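Local coordinates for protein uncharacterized HTH-type transcriptional regulator YurK (Bacillus subtilis, PDB 2IKK) that probably acts as a GntR-family DNA-binding transcriptional regulator, represented here by its C-terminal UTRA domain, at residues 50-53 with 57-60; 99-104 with 151-156. One frame throughout, in Å; residues are numbered along the deposited sequence.

Interaction 1: 50-53 with 57-60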
loop_
_atom_site.group_PDB
_atom_site.type_symbol
_atom_site.label_atom_id
_atom_site.label_comp_id
_atom_site.label_asym_id
_atom_site.label_seq_id
_atom_site.Cartn_x
_atom_site.Cartn_y
_atom_site.Cartn_z
ATOM N N LEU A 50 2.653 -16.745 -14.150
ATOM C CA LEU A 50 2.640 -18.157 -13.683
ATOM C C LEU A 50 3.789 -19.000 -14.273
ATOM O O LEU A 50 3.932 -20.198 -13.914
ATOM C CB LEU A 50 1.282 -18.857 -13.957
ATOM C CG LEU A 50 0.119 -18.203 -13.163
ATOM C CD1 LEU A 50 -1.287 -18.828 -13.620
ATOM C CD2 LEU A 50 0.394 -18.396 -11.640
ATOM N N GLN A 51 4.521 -18.396 -15.196
ATOM C CA GLN A 51 5.648 -18.984 -15.933
ATOM C C GLN A 51 5.193 -20.340 -16.582
ATOM O O GLN A 51 5.801 -21.430 -16.353
ATOM C CB GLN A 51 6.813 -19.271 -14.976
ATOM C CG GLN A 51 7.486 -18.007 -14.379
ATOM C CD GLN A 51 8.552 -17.349 -15.261
ATOM O OE1 GLN A 51 8.665 -17.664 -16.468
ATOM N NE2 GLN A 51 9.416 -16.473 -14.636
ATOM N N ILE A 52 4.119 -20.246 -17.344
ATOM C CA ILE A 52 3.572 -21.374 -18.083
ATOM C C ILE A 52 3.454 -21.012 -19.556
ATOM O O ILE A 52 3.589 -19.876 -19.925
ATOM C CB ILE A 52 2.259 -21.831 -17.537
ATOM C CG1 ILE A 52 1.182 -20.741 -17.675
ATOM C CG2 ILE A 52 2.443 -22.354 -16.121
ATOM C CD1 ILE A 52 -0.108 -20.905 -16.775
ATOM N N GLN A 53 3.177 -22.014 -20.375
ATOM C CA GLN A 53 2.996 -21.800 -21.840
ATOM C C GLN A 53 1.872 -20.832 -22.216
ATOM O O GLN A 53 0.863 -20.717 -21.469
ATOM C CB GLN A 53 2.618 -23.137 -22.479
ATOM C CG GLN A 53 3.659 -24.278 -22.247
ATOM C CD GLN A 53 3.319 -25.510 -23.067
ATOM O OE1 GLN A 53 2.277 -25.548 -23.723
ATOM N NE2 GLN A 53 4.184 -26.551 -23.021
ATOM N N PRO A 57 -4.305 -23.820 -19.887
ATOM C CA PRO A 57 -5.583 -23.810 -19.141
ATOM C C PRO A 57 -5.402 -23.332 -17.718
ATOM O O PRO A 57 -4.598 -23.872 -16.941
ATOM C CB PRO A 57 -6.033 -25.278 -19.165
ATOM C CG PRO A 57 -4.665 -26.073 -19.218
ATOM C CD PRO A 57 -3.934 -25.188 -20.302
ATOM N N VAL A 58 -6.213 -22.342 -17.347
ATOM C CA VAL A 58 -6.191 -21.905 -15.971
ATOM C C VAL A 58 -7.588 -21.856 -15.411
ATOM O O VAL A 58 -8.530 -21.715 -16.183
ATOM C CB VAL A 58 -5.482 -20.500 -15.811
ATOM C CG1 VAL A 58 -3.991 -20.557 -16.179
ATOM C CG2 VAL A 58 -6.234 -19.467 -16.584
ATOM N N VAL A 59 -7.740 -22.046 -14.116
ATOM C CA VAL A 59 -9.054 -21.878 -13.524
ATOM C C VAL A 59 -9.137 -20.400 -13.095
ATOM O O VAL A 59 -8.271 -19.944 -12.353
ATOM C CB VAL A 59 -9.214 -22.785 -12.275
ATOM C CG1 VAL A 59 -10.481 -22.492 -11.570
ATOM C CG2 VAL A 59 -9.166 -24.235 -12.728
ATOM N N GLU A 60 -10.149 -19.663 -13.585
ATOM C CA GLU A 60 -10.359 -18.236 -13.189
ATOM C C GLU A 60 -11.413 -18.172 -12.113
ATOM O O GLU A 60 -12.587 -18.402 -12.387
ATOM C CB GLU A 60 -10.729 -17.404 -14.424
ATOM C CG GLU A 60 -10.891 -15.889 -14.097
ATOM C CD GLU A 60 -11.020 -15.060 -15.351
ATOM O OE1 GLU A 60 -12.127 -15.123 -15.883
ATOM O OE2 GLU A 60 -10.024 -14.460 -15.847
#
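One methyl group of Val58 meets two side chains that arrive from the chain just before its own strand. Val58 CG1 lies 3.9 Å from Ile52 CD1 and 4.1 Å from Leu50 CD1. The two end methyls also approach each other, with 4.0 Å between Leu50 CD1 and Ile52 CD1. The three carbons therefore form a nearly equilateral triangle at van der Waals spacing. Leu50 and Ile52 both run across the valine at a slant. The torsion of Val58 selects the methyl. CG1 stands anti to the carbonyl carbon (chi1 -65°) and takes both contacts.

The backbone brings Leu50 and Ile52 to the same place. Gln51 follows helix 44-50 with a positive phi (53°) and closes the helix in a Schellman motif. The chain turns there, and residues 50 and 52 both direct their side chains at strand 57-66 while Gln51 points elsewhere. Across from them, Val58 is bonded through its backbone to Ile40 of the neighbouring strand 33-41. Further out, Pro80 of strand 71-80 touches both Leu50 and Ile52, and His78 packs on Val58. Leu50 also reaches Cys154 of strand 150-160. The contact thus lays the C-terminal end of a helix on the sheet of the UTRA domain, at the loop between that helix and strand 57-66.

Everything that meets across the two segments is aliphatic, and Leu50 and Val58 are buried. Such contacts are non-directional. The end of the helix and the chain after it are therefore packed on the strand by shape and burial rather than by polar bonds.

Interaction 2: 99-104 with 151-156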
loop_
_atom_site.group_PDB
_atom_site.type_symbol
_atom_site.label_atom_id
_atom_site.label_comp_id
_atom_site.label_asym_id
_atom_site.label_seq_id
_atom_site.Cartn_x
_atom_site.Cartn_y
_atom_site.Cartn_z
ATOM N N ASP A 99 -6.369 -24.395 2.023
ATOM C CA ASP A 99 -6.651 -25.776 2.462
ATOM C C ASP A 99 -6.654 -26.834 1.350
ATOM O O ASP A 99 -6.101 -27.924 1.534
ATOM C CB ASP A 99 -7.999 -25.791 3.191
ATOM C CG ASP A 99 -7.871 -25.425 4.638
ATOM O OD1 ASP A 99 -6.735 -25.072 5.080
ATOM O OD2 ASP A 99 -8.913 -25.502 5.335
ATOM N N ILE A 100 -7.230 -26.490 0.186
ATOM C CA ILE A 100 -7.294 -27.382 -0.981
ATOM C C ILE A 100 -5.872 -27.599 -1.469
ATOM O O ILE A 100 -5.443 -28.719 -1.650
ATOM C CB ILE A 100 -8.184 -26.763 -2.121
ATOM C CG1 ILE A 100 -9.653 -26.781 -1.676
ATOM C CG2 ILE A 100 -8.022 -27.469 -3.463
ATOM C CD1 ILE A 100 -10.156 -28.143 -1.023
ATOM N N LEU A 101 -5.109 -26.540 -1.623
ATOM C CA LEU A 101 -3.744 -26.698 -2.105
ATOM C C LEU A 101 -2.940 -27.604 -1.181
ATOM O O LEU A 101 -2.243 -28.503 -1.638
ATOM C CB LEU A 101 -3.033 -25.330 -2.195
ATOM C CG LEU A 101 -3.516 -24.440 -3.376
ATOM C CD1 LEU A 101 -3.016 -22.971 -3.136
ATOM C CD2 LEU A 101 -3.065 -24.925 -4.687
ATOM N N LYS A 102 -3.044 -27.362 0.110
ATOM C CA LYS A 102 -2.371 -28.167 1.125
ATOM C C LYS A 102 -2.803 -29.633 1.169
ATOM O O LYS A 102 -1.950 -30.555 1.036
ATOM C CB LYS A 102 -2.501 -27.505 2.467
ATOM C CG LYS A 102 -1.649 -28.189 3.528
ATOM C CD LYS A 102 -1.156 -27.179 4.478
ATOM C CE LYS A 102 -0.428 -27.860 5.620
ATOM N NZ LYS A 102 -0.639 -27.040 6.847
ATOM N N GLN A 103 -4.108 -29.878 1.336
ATOM C CA GLN A 103 -4.549 -31.296 1.413
ATOM C C GLN A 103 -4.572 -32.057 0.081
ATOM O O GLN A 103 -4.214 -33.249 0.012
ATOM C CB GLN A 103 -5.892 -31.423 2.195
ATOM C CG GLN A 103 -5.810 -31.951 3.646
ATOM C CD GLN A 103 -4.477 -31.650 4.386
ATOM O OE1 GLN A 103 -3.655 -32.557 4.632
ATOM N NE2 GLN A 103 -4.261 -30.392 4.718
ATOM N N GLN A 104 -4.966 -31.401 -1.005
ATOM C CA GLN A 104 -5.128 -32.121 -2.240
ATOM C C GLN A 104 -3.806 -32.217 -2.989
ATOM O O GLN A 104 -3.553 -33.231 -3.672
ATOM C CB GLN A 104 -6.190 -31.472 -3.148
ATOM C CG GLN A 104 -7.636 -31.605 -2.576
ATOM C CD GLN A 104 -8.036 -33.056 -2.245
ATOM O OE1 GLN A 104 -8.598 -33.320 -1.194
ATOM N NE2 GLN A 104 -7.793 -33.958 -3.166
ATOM N N PRO A 151 6.125 -20.212 -8.998
ATOM C CA PRO A 151 4.779 -19.558 -8.871
ATOM C C PRO A 151 3.643 -20.622 -8.862
ATOM O O PRO A 151 3.685 -21.587 -9.648
ATOM C CB PRO A 151 4.713 -18.606 -10.112
ATOM C CG PRO A 151 5.641 -19.221 -11.088
ATOM C CD PRO A 151 6.790 -19.803 -10.266
ATOM N N ILE A 152 2.630 -20.418 -8.011
ATOM C CA ILE A 152 1.537 -21.365 -7.828
ATOM C C ILE A 152 0.155 -20.810 -8.149
ATOM O O ILE A 152 -0.691 -21.555 -8.639
ATOM C CB ILE A 152 1.489 -22.029 -6.464
ATOM C CG1 ILE A 152 1.561 -21.004 -5.293
ATOM C CG2 ILE A 152 2.682 -23.090 -6.388
ATOM C CD1 ILE A 152 1.127 -21.656 -3.946
ATOM N N TYR A 153 -0.043 -19.529 -7.893
ATOM C CA TYR A 153 -1.263 -18.883 -8.350
ATOM C C TYR A 153 -1.088 -17.366 -8.377
ATOM O O TYR A 153 -0.106 -16.795 -7.804
ATOM C CB TYR A 153 -2.438 -19.292 -7.488
ATOM C CG TYR A 153 -2.340 -18.797 -6.029
ATOM C CD1 TYR A 153 -2.725 -17.519 -5.685
ATOM C CD2 TYR A 153 -1.940 -19.665 -4.989
ATOM C CE1 TYR A 153 -2.677 -17.046 -4.362
ATOM C CE2 TYR A 153 -1.914 -19.250 -3.676
ATOM C CZ TYR A 153 -2.234 -17.894 -3.359
ATOM O OH TYR A 153 -2.186 -17.380 -2.090
ATOM N N CYS A 154 -1.989 -16.664 -9.078
ATOM C CA CYS A 154 -1.864 -15.207 -8.995
ATOM C C CYS A 154 -3.229 -14.606 -8.742
ATOM O O CYS A 154 -4.210 -15.195 -9.168
ATOM C CB CYS A 154 -1.185 -14.652 -10.252
ATOM S SG CYS A 154 -1.939 -15.069 -11.844
ATOM N N SER A 155 -3.300 -13.433 -8.105
ATOM C CA SER A 155 -4.602 -12.917 -7.667
ATOM C C SER A 155 -4.587 -11.442 -7.974
ATOM O O SER A 155 -3.545 -10.793 -7.927
ATOM C CB SER A 155 -4.774 -13.169 -6.143
ATOM O OG SER A 155 -4.945 -14.558 -5.644
ATOM N N LEU A 156 -5.745 -10.888 -8.282
ATOM C CA LEU A 156 -5.882 -9.438 -8.378
ATOM C C LEU A 156 -7.063 -9.175 -7.457
ATOM O O LEU A 156 -8.097 -9.838 -7.576
ATOM C CB LEU A 156 -6.246 -9.084 -9.758
ATOM C CG LEU A 156 -5.512 -8.014 -10.542
ATOM C CD1 LEU A 156 -3.966 -8.138 -10.587
ATOM C CD2 LEU A 156 -6.154 -8.035 -11.947
#
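Leu101 puts a single methyl, CD1, against two consecutive residues of the strand, Ile152 and Tyr153. The closer contact is with the ring. Tyr153 CG lies between the backbone N and the carbonyl carbon (chi1 66°), which brings the CD2-CE2 side of the ring to the leucine. Leu101 CD1 is 3.9 Å from both Tyr153 CD2 and Tyr153 CE2, so it sits beside that ring bond rather than at one corner. Its approach to the ring is slanted. The aliphatic contact is looser, at 4.4 Å between Leu101 CD1 and Ile152 CD1. Ile152 also supports the ring within its own segment, with Ile152 CD1 3.9 Å from Tyr153 CE2.

Backbone bonding explains why two successive strand residues face the same helix. Ile152 and Tyr153 both bond to Ala144 of the antiparallel strand 136-146. Ile152 has an almost helical psi (-33°). These are the marks of a classic beta bulge, and both side chains point to the side where helix 97-105 lies. On the helix, the bonds from Gln103 N to Asp99 O and from Gln104 N to Ile100 O keep the regular turn that presents Leu101.

The ring of Tyr153 also meets that of His98, with the planes at about 90°.

The three touching side chains are all buried, and their mutual contacts are apolar. Helix 97-105 is therefore seated on this face of the UTRA sheet by hydrophobic packing, while the hydroxyl of Tyr153 has a weak hydrogen bond with Lys142 NZ.

In the fold
From the N terminus, strand 33-41 leads into helix 44-50. Interaction 1 then closes the six-residue loop 51-56 between helix 44-50 and strand 57-66. Interaction 2 opens later. It brings helix 97-105 back to strand 150-160 after 46 intervening residues. The two are in series and neither nest nor cross. Both reach the same six-stranded antiparallel sheet, in which strand 71-80 lies between 57-66 and 150-160. Strand 150-160 links them directly: Tyr153 faces helix 97-105, whereas Cys154 faces helix 44-50. The helices thus pack on opposite faces of the sheet. Leu50 CD2 also approaches Tyr153 CA at 3.7 Å.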